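Local coordinates for ribonuclease P protein component 3 (Thermococcus kodakarensis KOD1, PDB 3WYZ) that probably serves as one of the protein subunits of archaeal ribonuclease P, the RNA-based enzyme that trims the 5' ends of precursor tRNAs, at residues A[13-18]-A[29-34]; A[20-25]-A[180-185]. One frame throughout, in Å; residues are numbered along the deposited sequence.

Contact 1. Residues A[13-18]-A[29-34]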
# COMPACT_ATOMS: atom_id res chain seq x y z
N PHE A 13 6.99 11.99 -8.63
CA PHE A 13 5.90 11.07 -8.28
C PHE A 13 6.34 9.61 -8.27
O PHE A 13 7.06 9.18 -9.16
CB PHE A 13 4.74 11.25 -9.27
CG PHE A 13 4.23 12.67 -9.35
CD1 PHE A 13 3.59 13.25 -8.27
CD2 PHE A 13 4.40 13.42 -10.51
CE1 PHE A 13 3.12 14.55 -8.33
CE2 PHE A 13 3.94 14.72 -10.59
CZ PHE A 13 3.30 15.29 -9.50
N VAL A 14 5.88 8.86 -7.27
CA VAL A 14 6.24 7.45 -7.10
C VAL A 14 4.98 6.58 -7.01
O VAL A 14 4.07 6.89 -6.25
CB VAL A 14 7.08 7.23 -5.84
CG1 VAL A 14 7.36 5.74 -5.62
CG2 VAL A 14 8.38 8.02 -5.92
N GLU A 15 4.94 5.50 -7.78
CA GLU A 15 3.83 4.54 -7.71
C GLU A 15 4.30 3.34 -6.89
O GLU A 15 5.16 2.59 -7.32
CB GLU A 15 3.40 4.13 -9.12
CG GLU A 15 2.37 3.00 -9.21
CD GLU A 15 1.20 3.15 -8.25
OE1 GLU A 15 1.34 2.73 -7.09
OE2 GLU A 15 0.14 3.65 -8.67
N MET A 16 3.71 3.18 -5.70
CA MET A 16 4.17 2.22 -4.71
C MET A 16 3.64 0.80 -4.89
O MET A 16 4.18 -0.12 -4.30
CB MET A 16 3.78 2.69 -3.30
CG MET A 16 4.52 3.92 -2.82
SD MET A 16 6.28 3.63 -2.67
CE MET A 16 6.37 2.69 -1.15
N ASP A 17 2.61 0.62 -5.70
CA ASP A 17 1.95 -0.67 -5.79
C ASP A 17 1.26 -0.88 -7.14
O ASP A 17 0.17 -0.38 -7.38
CB ASP A 17 0.95 -0.78 -4.63
CG ASP A 17 0.30 -2.14 -4.51
OD1 ASP A 17 0.81 -3.11 -5.12
OD2 ASP A 17 -0.71 -2.24 -3.78
N VAL A 18 1.94 -1.59 -8.04
CA VAL A 18 1.35 -2.10 -9.27
C VAL A 18 1.70 -3.59 -9.38
O VAL A 18 2.80 -4.00 -9.03
CB VAL A 18 1.84 -1.35 -10.53
CG1 VAL A 18 1.31 0.07 -10.53
CG2 VAL A 18 3.35 -1.32 -10.62
N ASP A 29 6.06 5.55 -17.53
CA ASP A 29 6.04 6.83 -18.23
C ASP A 29 5.55 7.97 -17.34
O ASP A 29 6.06 9.09 -17.42
CB ASP A 29 5.13 6.77 -19.46
CG ASP A 29 5.72 5.96 -20.60
OD1 ASP A 29 6.93 5.64 -20.58
OD2 ASP A 29 4.96 5.64 -21.53
N TRP A 30 4.54 7.69 -16.52
CA TRP A 30 3.88 8.73 -15.73
C TRP A 30 4.53 8.99 -14.37
O TRP A 30 4.38 10.07 -13.81
CB TRP A 30 2.40 8.39 -15.51
CG TRP A 30 1.65 8.04 -16.76
CD1 TRP A 30 1.93 8.45 -18.03
CD2 TRP A 30 0.47 7.23 -16.86
NE1 TRP A 30 1.02 7.94 -18.91
CE2 TRP A 30 0.10 7.19 -18.22
CE3 TRP A 30 -0.32 6.54 -15.92
CZ2 TRP A 30 -1.02 6.47 -18.67
CZ3 TRP A 30 -1.42 5.83 -16.37
CH2 TRP A 30 -1.76 5.80 -17.74
N PHE A 31 5.22 7.99 -13.83
CA PHE A 31 5.84 8.10 -12.50
C PHE A 31 7.36 7.98 -12.60
O PHE A 31 7.88 7.30 -13.48
CB PHE A 31 5.28 7.04 -11.56
CG PHE A 31 3.82 7.20 -11.28
CD1 PHE A 31 2.87 6.58 -12.10
CD2 PHE A 31 3.38 7.97 -10.21
CE1 PHE A 31 1.51 6.73 -11.85
CE2 PHE A 31 2.03 8.13 -9.96
CZ PHE A 31 1.09 7.51 -10.78
N ASP A 32 8.05 8.64 -11.67
CA ASP A 32 9.51 8.61 -11.63
C ASP A 32 10.07 7.28 -11.13
O ASP A 32 11.16 6.88 -11.52
CB ASP A 32 10.02 9.76 -10.76
CG ASP A 32 9.74 11.11 -11.37
OD1 ASP A 32 8.56 11.53 -11.39
OD2 ASP A 32 10.70 11.75 -11.85
N GLU A 33 9.32 6.63 -10.24
CA GLU A 33 9.66 5.29 -9.78
C GLU A 33 8.39 4.46 -9.70
O GLU A 33 7.33 4.97 -9.32
CB GLU A 33 10.30 5.33 -8.39
CG GLU A 33 11.51 6.24 -8.28
CD GLU A 33 12.21 6.12 -6.93
OE1 GLU A 33 12.56 4.98 -6.55
OE2 GLU A 33 12.42 7.16 -6.27
N VAL A 34 8.48 3.19 -10.07
CA VAL A 34 7.35 2.28 -10.00
C VAL A 34 7.77 1.00 -9.29
O VAL A 34 8.68 0.31 -9.74
CB VAL A 34 6.77 1.96 -11.39
CG1 VAL A 34 5.54 1.08 -11.27
CG2 VAL A 34 6.42 3.24 -12.14

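Contact 2. Residues A[20-25]-A[180-185]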
# COMPACT_ATOMS: atom_id res chain seq x y z
N ASP A 20 0.90 -5.84 -12.19
CA ASP A 20 0.79 -6.40 -13.54
C ASP A 20 1.92 -5.87 -14.44
O ASP A 20 2.32 -4.71 -14.32
CB ASP A 20 -0.58 -6.04 -14.13
CG ASP A 20 -0.84 -6.69 -15.47
OD1 ASP A 20 -0.96 -7.94 -15.52
OD2 ASP A 20 -0.96 -5.97 -16.48
N GLU A 21 2.43 -6.73 -15.32
CA GLU A 21 3.50 -6.36 -16.26
C GLU A 21 3.16 -5.13 -17.10
O GLU A 21 3.93 -4.16 -17.12
CB GLU A 21 3.80 -7.51 -17.23
CG GLU A 21 5.00 -8.36 -16.87
CD GLU A 21 5.45 -9.27 -18.00
OE1 GLU A 21 4.70 -9.42 -19.00
OE2 GLU A 21 6.55 -9.83 -17.90
N GLU A 22 2.04 -5.19 -17.81
CA GLU A 22 1.63 -4.10 -18.70
C GLU A 22 1.33 -2.82 -17.92
O GLU A 22 1.59 -1.72 -18.40
CB GLU A 22 0.42 -4.49 -19.54
CG GLU A 22 0.70 -5.59 -20.55
CD GLU A 22 -0.47 -5.83 -21.50
OE1 GLU A 22 -1.05 -4.83 -21.98
OE2 GLU A 22 -0.81 -7.01 -21.75
N ALA A 23 0.77 -2.97 -16.73
CA ALA A 23 0.50 -1.85 -15.84
C ALA A 23 1.81 -1.17 -15.44
O ALA A 23 1.90 0.06 -15.43
CB ALA A 23 -0.24 -2.33 -14.59
N HIS A 24 2.82 -1.98 -15.13
CA HIS A 24 4.14 -1.48 -14.75
C HIS A 24 4.80 -0.69 -15.89
O HIS A 24 5.27 0.42 -15.67
CB HIS A 24 5.04 -2.65 -14.34
CG HIS A 24 6.34 -2.21 -13.74
ND1 HIS A 24 6.57 -2.20 -12.38
CD2 HIS A 24 7.49 -1.78 -14.32
CE1 HIS A 24 7.80 -1.78 -12.15
NE2 HIS A 24 8.37 -1.51 -13.30
N GLU A 25 4.84 -1.27 -17.09
CA GLU A 25 5.44 -0.60 -18.25
C GLU A 25 4.71 0.70 -18.59
O GLU A 25 5.33 1.68 -19.01
CB GLU A 25 5.45 -1.52 -19.47
CG GLU A 25 6.34 -1.04 -20.62
CD GLU A 25 5.63 -0.17 -21.66
OE1 GLU A 25 6.29 0.28 -22.63
OE2 GLU A 25 4.40 0.05 -21.53
N GLU A 180 -4.05 -4.16 -10.96
CA GLU A 180 -3.86 -5.55 -11.38
C GLU A 180 -4.03 -5.70 -12.89
O GLU A 180 -3.92 -6.80 -13.43
CB GLU A 180 -4.81 -6.47 -10.62
CG GLU A 180 -4.53 -6.45 -9.12
CD GLU A 180 -5.25 -7.54 -8.34
OE1 GLU A 180 -5.93 -8.39 -8.95
OE2 GLU A 180 -5.12 -7.54 -7.09
N SER A 181 -4.27 -4.58 -13.58
CA SER A 181 -4.28 -4.55 -15.04
C SER A 181 -3.89 -3.16 -15.52
O SER A 181 -3.93 -2.20 -14.75
CB SER A 181 -5.66 -4.94 -15.59
OG SER A 181 -6.61 -3.90 -15.38
N ARG A 182 -3.54 -3.06 -16.80
CA ARG A 182 -3.14 -1.79 -17.41
C ARG A 182 -4.23 -0.72 -17.31
O ARG A 182 -3.94 0.48 -17.33
CB ARG A 182 -2.75 -2.00 -18.88
CG ARG A 182 -3.91 -2.34 -19.80
CD ARG A 182 -3.45 -2.89 -21.14
NE ARG A 182 -2.30 -2.17 -21.68
CZ ARG A 182 -2.35 -0.98 -22.27
NH1 ARG A 182 -3.51 -0.33 -22.42
NH2 ARG A 182 -1.23 -0.42 -22.72
N TRP A 183 -5.48 -1.16 -17.20
CA TRP A 183 -6.63 -0.27 -17.16
C TRP A 183 -6.79 0.44 -15.82
O TRP A 183 -7.36 1.54 -15.76
CB TRP A 183 -7.90 -1.07 -17.49
CG TRP A 183 -7.76 -1.90 -18.74
CD1 TRP A 183 -7.78 -3.26 -18.83
CD2 TRP A 183 -7.54 -1.41 -20.06
NE1 TRP A 183 -7.60 -3.65 -20.13
CE2 TRP A 183 -7.45 -2.54 -20.91
CE3 TRP A 183 -7.42 -0.13 -20.62
CZ2 TRP A 183 -7.24 -2.42 -22.29
CZ3 TRP A 183 -7.21 -0.02 -21.99
CH2 TRP A 183 -7.13 -1.16 -22.80
N GLU A 184 -6.29 -0.17 -14.75
CA GLU A 184 -6.42 0.38 -13.40
C GLU A 184 -5.30 1.37 -13.02
O GLU A 184 -5.34 1.96 -11.94
CB GLU A 184 -6.46 -0.76 -12.38
CG GLU A 184 -7.62 -1.73 -12.60
CD GLU A 184 -7.72 -2.79 -11.53
OE1 GLU A 184 -6.82 -2.87 -10.67
OE2 GLU A 184 -8.71 -3.56 -11.55
N VAL A 185 -4.32 1.56 -13.90
CA VAL A 185 -3.25 2.52 -13.66
C VAL A 185 -3.76 3.93 -13.96
O VAL A 185 -4.33 4.17 -15.02
CB VAL A 185 -2.01 2.23 -14.55
CG1 VAL A 185 -0.88 3.20 -14.25
CG2 VAL A 185 -1.54 0.80 -14.35

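Contact 1. Residues A[13-18]-A[29-34]
Glu15 lays its CB over one face of the Phe31 ring, 3.9 Å from the ring centroid and 14° off the normal, a CH-pi contact where the loop before strand 33-41 packs on strand 14-18. CB of Phe13 comes obliquely to the same ring, 3.7 Å from Phe31 CD2. The Glu15 chain starts with CG anti to the backbone N (chi1 173°) and bends at chi2, which turns the carboxylate away from the ring; its OE1 takes the backbone N-H of Asp17 at 2.8 Å and is also bonded to Thr176, while OE2 is held by Ser177. This buried acid is therefore gripped on both oxygens. Val18 and Val34 cross at about a right angle farther along the strand, and their methyls CG2 and CG1 press to 3.3 Å, closer than usual carbon packing. The backbones are joined by Glu15 N to Glu33 O, 2.9 Å and nearly straight, with Val14 beside Glu33 and Glu15 beside Val34 in register. Polar bonds hold the exposed edge: Asp32 N reaches Phe13 O at 2.8 Å in a bent bond (142°), and Asp32 OD1 accepts from Phe13 N at 3.2 Å, approached from above the carboxylate plane, while the end of the partly exposed Phe13 side chain leads away from 29-34. Packing is looser on the other face of the sheet, where Val14 and Glu33 run side by side, no closer than 4.1 Å between Val14 CG1 and Glu33 CB, and the Glu33 carboxylate is bonded to Tyr12. The contact closes the beta-alpha-beta unit of strand 14-18, helix 21-30 and strand 33-41 in the TIM barrel-like fold: helix 188-198 packs on Phe13, Glu15 and Phe31, helix 211-217 on Val14 and Glu33, and His24 and Ala27 of helix 21-30 on Val34.

Contact 2. Residues A[20-25]-A[180-185]
Ala23, on the first turn of helix 21-30, sets its CB against CG2 of Val185 at 3.4 Å, a snug methyl-to-methyl contact where the helix meets the loop after strand 173-176. Val185 CG2, anti to the carbonyl carbon, faces the alanine, while CG1 lies on the side of Trp30; Ala23 CB also lies 3.7 Å from Ser181 O. The backbones come close here too, with Ala23 CA and Arg182 CA 4.0 Å apart. At the outer end Glu22 and Arg182 form a salt bridge. Glu22 stretches its chain beyond CG, whereas Arg182 begins with CG between the backbone N and the carbonyl carbon (chi1 70°) and bends at chi3. This brings NE, at the guanidinium edge, to 3.0 Å from Glu22 OE1, but the N-H is poorly aimed (123°) and the hydrogen bond is weak; the carboxylate and guanidinium planes are turned 52° apart. The aliphatic part of Arg182 has its own support within the loop: CG sits over the centre of the Trp183 ring, 3.7 Å above its plane. Asp20, the N-cap of the helix, packs its CB 3.5 Å from Glu180 O and turns its carboxylate back to the helix start, where OD2 accepts a weak capping bond from Ala23 N. The carboxylate of Glu180 instead meets Lys39 and Arg19. The chemistry is thus mixed: a close apolar contact lies at the buried end, whereas the more exposed side carries one poorly aimed ion pair, with Glu25 possibly adding a longer-range attraction to Arg182. That pair probably contributes mainly electrostatic attraction, and the Asp20 carboxylate, if ionised, would probably interact favourably with the partial positive charge at the helix start.

Helix 21-30 is common to both contacts, whose centres lie about 11 Å apart. Contact 1 spans the strands before and after this helix and is the more buried, with four of its eight touching residues buried against two of seven in contact 2. It combines backbone bonds, one side-chain bond and apolar packing, with the buried Glu15 bonded by hydroxyls and a backbone N-H. Contact 2 joins the helix start to a loop more than 150 residues later, nearer the surface, with no backbone hydrogen bond across it. The two meet by packing: Trp30 CZ3 lies 3.4 Å from Val185 CG1, and His24 touches Val18 and sets CE1 against Val34 O.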